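Local coordinates for ABC transporter periplasmic peptide-binding protein (Pseudoalteromonas, PDB 4QFL) that binds dipeptides, here Ala-Phe, in the periplasm and probably delivers them to an ABC transporter for uptake, at residues L290-R301 against H424-A435. Residues are numbered along the deposited sequence; the frame is centred on the assembly and turned at random.
Sequences LNIGYWAFNTER and HRHDSVLLGWAA. With ALA (alanine), chain C; PHE (phenylalanine), chain D.
Strand 291-297 pairs with strand 428-434 in antiparallel fashion, their axes 4.6 Å apart at closest. Ile-292 with Trp-433, Tyr-294 with Leu-431 and Ala-296 with Val-429 are hydrogen-bonded pairs. Gly-293 lies across from Gly-432, with 4.2 Å between their CA atoms; a CB on Gly-432 would clash with Ile-292 O.

The Tyr-294 ring turns one face to the backbone of Leu-431 and Gly-432. Its CG sits between backbone N and carbonyl carbon (chi1 55°), which folds the ring back over the neighbouring strand. Tyr-294 CE1 touches Leu-431 CB at 3.6 Å. An alanine here would lose the ring and is likely to leave a gap over the Leu-431/Gly-432 peptide, beside the ligand pocket.

On the opposite face of the sheet, Trp-295 NE1 gives Ser-428 OG a weak hydrogen bond of 2.9 Å; Ser-428 OG also bonds Ser-375 O. Past the strands, Arg-301 NH1 forms a salt bridge with Asp-427 OD1 (3.0 Å), meeting the carboxylate from above its plane. Asp-427 OD2 bonds Ser-375 N.

At the pocket end, Ala-434 N and O each bond the ligand alanine at 2.8 Å, to its O and N respectively. This beta-like pairing with bound peptide backbone suits the multispecific dipeptide site of a family 5 solute-binding protein.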
loop_
_atom_site.group_PDB
_atom_site.type_symbol
_atom_site.label_atom_id
_atom_site.label_comp_id
_atom_site.label_asym_id
_atom_site.label_seq_id
_atom_site.Cartn_x
_atom_site.Cartn_y
_atom_site.Cartn_z
ATOM N N LEU A 290 -5.129 2.508 9.740
ATOM C CA LEU A 290 -4.323 1.325 10.001
ATOM C C LEU A 290 -2.998 1.428 9.251
ATOM O O LEU A 290 -2.942 1.279 8.035
ATOM C CB LEU A 290 -5.072 0.092 9.529
ATOM C CG LEU A 290 -6.369 -0.300 10.223
ATOM C CD1 LEU A 290 -7.111 -1.297 9.357
ATOM C CD2 LEU A 290 -6.066 -0.879 11.607
ATOM N N ASN A 291 -1.931 1.712 9.975
ATOM C CA ASN A 291 -0.627 1.826 9.355
ATOM C C ASN A 291 0.450 1.572 10.374
ATOM O O ASN A 291 0.200 1.622 11.575
ATOM C CB ASN A 291 -0.437 3.205 8.719
ATOM C CG ASN A 291 -0.430 4.327 9.737
ATOM O OD1 ASN A 291 -1.463 4.943 10.017
ATOM N ND2 ASN A 291 0.733 4.608 10.287
ATOM N N ILE A 292 1.647 1.275 9.890
ATOM C CA ILE A 292 2.811 1.154 10.756
ATOM C C ILE A 292 4.036 1.732 10.082
ATOM O O ILE A 292 4.264 1.511 8.897
ATOM C CB ILE A 292 3.088 -0.302 11.114
ATOM C CG1 ILE A 292 4.342 -0.401 12.000
ATOM C CG2 ILE A 292 3.183 -1.141 9.854
ATOM C CD1 ILE A 292 4.114 0.036 13.432
ATOM N N GLY A 293 4.795 2.519 10.838
ATOM C CA GLY A 293 6.104 2.980 10.419
ATOM C C GLY A 293 7.152 2.262 11.259
ATOM O O GLY A 293 7.061 2.225 12.500
ATOM N N TYR A 294 8.145 1.688 10.583
ATOM C CA TYR A 294 9.173 0.853 11.223
ATOM C C TYR A 294 10.596 1.150 10.722
ATOM O O TYR A 294 10.803 1.813 9.702
ATOM C CB TYR A 294 8.859 -0.641 11.028
ATOM C CG TYR A 294 8.683 -1.010 9.572
ATOM C CD1 TYR A 294 9.755 -0.955 8.689
ATOM C CD2 TYR A 294 7.448 -1.386 9.073
ATOM C CE1 TYR A 294 9.598 -1.266 7.349
ATOM C CE2 TYR A 294 7.286 -1.696 7.739
ATOM C CZ TYR A 294 8.361 -1.627 6.884
ATOM O OH TYR A 294 8.202 -1.934 5.564
ATOM N N TRP A 295 11.575 0.651 11.464
ATOM C CA TRP A 295 12.968 0.639 11.026
ATOM C C TRP A 295 13.320 -0.804 10.673
ATOM O O TRP A 295 13.431 -1.664 11.557
ATOM C CB TRP A 295 13.860 1.118 12.170
ATOM C CG TRP A 295 15.312 1.356 11.845
ATOM C CD1 TRP A 295 15.852 1.638 10.631
ATOM C CD2 TRP A 295 16.393 1.359 12.779
ATOM N NE1 TRP A 295 17.210 1.807 10.750
ATOM C CE2 TRP A 295 17.565 1.640 12.060
ATOM C CE3 TRP A 295 16.479 1.145 14.156
ATOM C CZ2 TRP A 295 18.812 1.721 12.667
ATOM C CZ3 TRP A 295 17.718 1.221 14.762
ATOM C CH2 TRP A 295 18.870 1.506 14.015
ATOM N N ALA A 296 13.470 -1.078 9.387
ATOM C CA ALA A 296 13.761 -2.434 8.951
ATOM C C ALA A 296 15.257 -2.653 8.798
ATOM O O ALA A 296 15.950 -1.815 8.240
ATOM C CB ALA A 296 13.050 -2.732 7.645
ATOM N N PHE A 297 15.741 -3.786 9.295
ATOM C CA PHE A 297 17.122 -4.204 9.087
ATOM C C PHE A 297 17.248 -5.220 7.954
ATOM O O PHE A 297 16.416 -6.104 7.802
ATOM C CB PHE A 297 17.674 -4.815 10.365
ATOM C CG PHE A 297 17.639 -3.886 11.532
ATOM C CD1 PHE A 297 18.577 -2.879 11.655
ATOM C CD2 PHE A 297 16.665 -4.018 12.505
ATOM C CE1 PHE A 297 18.550 -2.018 12.727
ATOM C CE2 PHE A 297 16.636 -3.169 13.586
ATOM C CZ PHE A 297 17.583 -2.167 13.697
ATOM N N ASN A 298 18.304 -5.092 7.160
ATOM C CA ASN A 298 18.637 -6.109 6.170
ATOM C C ASN A 298 19.252 -7.302 6.902
ATOM O O ASN A 298 20.466 -7.363 7.100
ATOM C CB ASN A 298 19.618 -5.511 5.163
ATOM C CG ASN A 298 19.867 -6.405 3.978
ATOM O OD1 ASN A 298 20.323 -5.945 2.933
ATOM N ND2 ASN A 298 19.594 -7.681 4.130
ATOM N N THR A 299 18.403 -8.238 7.324
ATOM C CA THR A 299 18.800 -9.322 8.223
ATOM C C THR A 299 19.736 -10.328 7.574
ATOM O O THR A 299 20.215 -11.241 8.235
ATOM C CB THR A 299 17.578 -10.097 8.766
ATOM O OG1 THR A 299 16.902 -10.757 7.683
ATOM C CG2 THR A 299 16.612 -9.160 9.485
ATOM N N GLU A 300 19.994 -10.166 6.284
ATOM C CA GLU A 300 20.937 -11.044 5.611
ATOM C C GLU A 300 22.307 -10.400 5.495
ATOM O O GLU A 300 23.196 -10.958 4.863
ATOM C CB GLU A 300 20.406 -11.458 4.238
ATOM C CG GLU A 300 19.243 -12.439 4.308
ATOM C CD GLU A 300 19.627 -13.759 4.937
ATOM O OE1 GLU A 300 20.750 -14.233 4.684
ATOM O OE2 GLU A 300 18.812 -14.332 5.688
ATOM N N ARG A 301 22.491 -9.241 6.124
ATOM C CA ARG A 301 23.730 -8.483 5.969
ATOM C C ARG A 301 24.420 -8.230 7.307
ATOM O O ARG A 301 23.872 -7.558 8.170
ATOM C CB ARG A 301 23.448 -7.153 5.256
ATOM C CG ARG A 301 24.693 -6.369 4.872
ATOM C CD ARG A 301 24.371 -5.023 4.244
ATOM N NE ARG A 301 23.923 -5.149 2.862
ATOM C CZ ARG A 301 23.824 -4.127 2.017
ATOM N NH1 ARG A 301 24.145 -2.905 2.427
ATOM N NH2 ARG A 301 23.411 -4.320 0.764
ATOM N N HIS A 424 17.394 -5.059 -1.904
ATOM C CA HIS A 424 18.114 -5.079 -0.633
ATOM C C HIS A 424 19.530 -4.461 -0.645
ATOM O O HIS A 424 20.477 -5.030 -0.095
ATOM C CB HIS A 424 18.099 -6.484 -0.012
ATOM C CG HIS A 424 18.914 -7.493 -0.759
ATOM N ND1 HIS A 424 18.416 -8.212 -1.823
ATOM C CD2 HIS A 424 20.186 -7.916 -0.577
ATOM C CE1 HIS A 424 19.354 -9.026 -2.276
ATOM N NE2 HIS A 424 20.437 -8.864 -1.541
ATOM N N ARG A 425 19.658 -3.278 -1.247
ATOM C CA ARG A 425 20.936 -2.564 -1.259
ATOM C C ARG A 425 21.273 -1.904 0.088
ATOM O O ARG A 425 22.395 -1.438 0.298
ATOM C CB ARG A 425 20.973 -1.522 -2.390
ATOM C CG ARG A 425 21.080 -2.122 -3.802
ATOM C CD ARG A 425 21.822 -1.194 -4.776
ATOM N NE ARG A 425 21.107 -1.002 -6.041
ATOM C CZ ARG A 425 21.462 -0.122 -6.976
ATOM N NH1 ARG A 425 22.526 0.656 -6.805
ATOM N NH2 ARG A 425 20.744 -0.012 -8.085
ATOM N N HIS A 426 20.302 -1.877 0.996
ATOM C CA HIS A 426 20.424 -1.133 2.246
ATOM C C HIS A 426 20.953 -1.960 3.389
ATOM O O HIS A 426 20.878 -3.182 3.358
ATOM C CB HIS A 426 19.054 -0.585 2.652
ATOM C CG HIS A 426 18.025 -1.647 2.892
ATOM N ND1 HIS A 426 17.499 -2.415 1.873
ATOM C CD2 HIS A 426 17.419 -2.066 4.027
ATOM C CE1 HIS A 426 16.616 -3.258 2.372
ATOM N NE2 HIS A 426 16.547 -3.068 3.677
ATOM N N ASP A 427 21.476 -1.278 4.407
ATOM C CA ASP A 427 21.754 -1.895 5.706
ATOM C C ASP A 427 20.465 -1.895 6.500
ATOM O O ASP A 427 20.086 -2.894 7.107
ATOM C CB ASP A 427 22.756 -1.070 6.524
ATOM C CG ASP A 427 24.176 -1.211 6.046
ATOM O OD1 ASP A 427 24.472 -2.138 5.267
ATOM O OD2 ASP A 427 25.002 -0.377 6.472
ATOM N N SER A 428 19.820 -0.734 6.510
ATOM C CA SER A 428 18.567 -0.529 7.225
ATOM C C SER A 428 17.792 0.562 6.517
ATOM O O SER A 428 18.365 1.360 5.776
ATOM C CB SER A 428 18.816 -0.136 8.681
ATOM O OG SER A 428 19.216 1.216 8.788
ATOM N N VAL A 429 16.485 0.593 6.748
ATOM C CA VAL A 429 15.616 1.542 6.074
ATOM C C VAL A 429 14.446 1.924 6.960
ATOM O O VAL A 429 13.931 1.106 7.730
ATOM C CB VAL A 429 15.058 0.964 4.759
ATOM C CG1 VAL A 429 14.368 -0.358 5.028
ATOM C CG2 VAL A 429 14.101 1.949 4.096
ATOM N N LEU A 430 14.039 3.179 6.826
ATOM C CA LEU A 430 12.826 3.676 7.437
ATOM C C LEU A 430 11.731 3.530 6.402
ATOM O O LEU A 430 11.749 4.192 5.378
ATOM C CB LEU A 430 12.982 5.149 7.813
ATOM C CG LEU A 430 14.034 5.446 8.876
ATOM C CD1 LEU A 430 14.217 6.946 9.045
ATOM C CD2 LEU A 430 13.672 4.774 10.189
ATOM N N LEU A 431 10.788 2.645 6.676
ATOM C CA LEU A 431 9.677 2.415 5.774
ATOM C C LEU A 431 8.432 2.113 6.602
ATOM O O LEU A 431 8.330 2.516 7.749
ATOM C CB LEU A 431 9.981 1.248 4.830
ATOM C CG LEU A 431 10.013 1.609 3.344
ATOM C CD1 LEU A 431 10.694 0.542 2.501
ATOM C CD2 LEU A 431 8.618 1.911 2.831
ATOM N N GLY A 432 7.486 1.397 6.016
ATOM C CA GLY A 432 6.291 1.029 6.742
ATOM C C GLY A 432 5.233 0.488 5.810
ATOM O O GLY A 432 5.527 0.074 4.698
ATOM N N TRP A 433 3.996 0.496 6.275
ATOM C CA TRP A 433 2.908 -0.032 5.485
ATOM C C TRP A 433 1.635 0.703 5.834
ATOM O O TRP A 433 1.304 0.871 7.005
ATOM C CB TRP A 433 2.746 -1.513 5.793
ATOM C CG TRP A 433 1.804 -2.268 4.904
ATOM C CD1 TRP A 433 0.612 -2.836 5.270
ATOM C CD2 TRP A 433 1.979 -2.577 3.511
ATOM N NE1 TRP A 433 0.041 -3.468 4.193
ATOM C CE2 TRP A 433 0.857 -3.323 3.102
ATOM C CE3 TRP A 433 2.975 -2.295 2.571
ATOM C CZ2 TRP A 433 0.705 -3.786 1.795
ATOM C CZ3 TRP A 433 2.813 -2.757 1.263
ATOM C CH2 TRP A 433 1.695 -3.484 0.892
ATOM N N ALA A 434 0.934 1.163 4.806
ATOM C CA ALA A 434 -0.424 1.637 4.973
ATOM C C ALA A 434 -1.409 0.523 4.573
ATOM O O ALA A 434 -1.491 0.128 3.413
ATOM C CB ALA A 434 -0.645 2.898 4.162
ATOM N N ALA A 435 -2.141 0.003 5.544
ATOM C CA ALA A 435 -2.975 -1.167 5.316
ATOM C C ALA A 435 -3.965 -1.011 4.161
ATOM O O ALA A 435 -4.567 0.049 3.983
ATOM C CB ALA A 435 -3.700 -1.552 6.598
HETATM N N ALA C . -0.115 -0.884 1.209
HETATM C CA ALA C . 0.653 -0.131 0.220
HETATM C C ALA C . 1.735 0.707 0.897
HETATM O O ALA C . 1.574 1.131 2.041
HETATM C CB ALA C . -0.275 0.758 -0.614
HETATM N N PHE D . 2.844 0.932 0.194
HETATM C CA PHE D . 3.910 1.800 0.680
HETATM C C PHE D . 3.465 3.243 0.621
HETATM O O PHE D . 3.833 4.046 1.471
HETATM C CB PHE D . 5.155 1.644 -0.186
HETATM C CG PHE D . 5.863 0.347 -0.003
HETATM C CD1 PHE D . 6.153 -0.127 1.266
HETATM C CD2 PHE D . 6.247 -0.397 -1.095
HETATM C CE1 PHE D . 6.814 -1.310 1.442
HETATM C CE2 PHE D . 6.910 -1.584 -0.929
HETATM C CZ PHE D . 7.194 -2.048 0.340
HETATM O OXT PHE D . 2.732 3.634 -0.288
HETATM O O HOH W 1 -4.069 2.511 5.197
#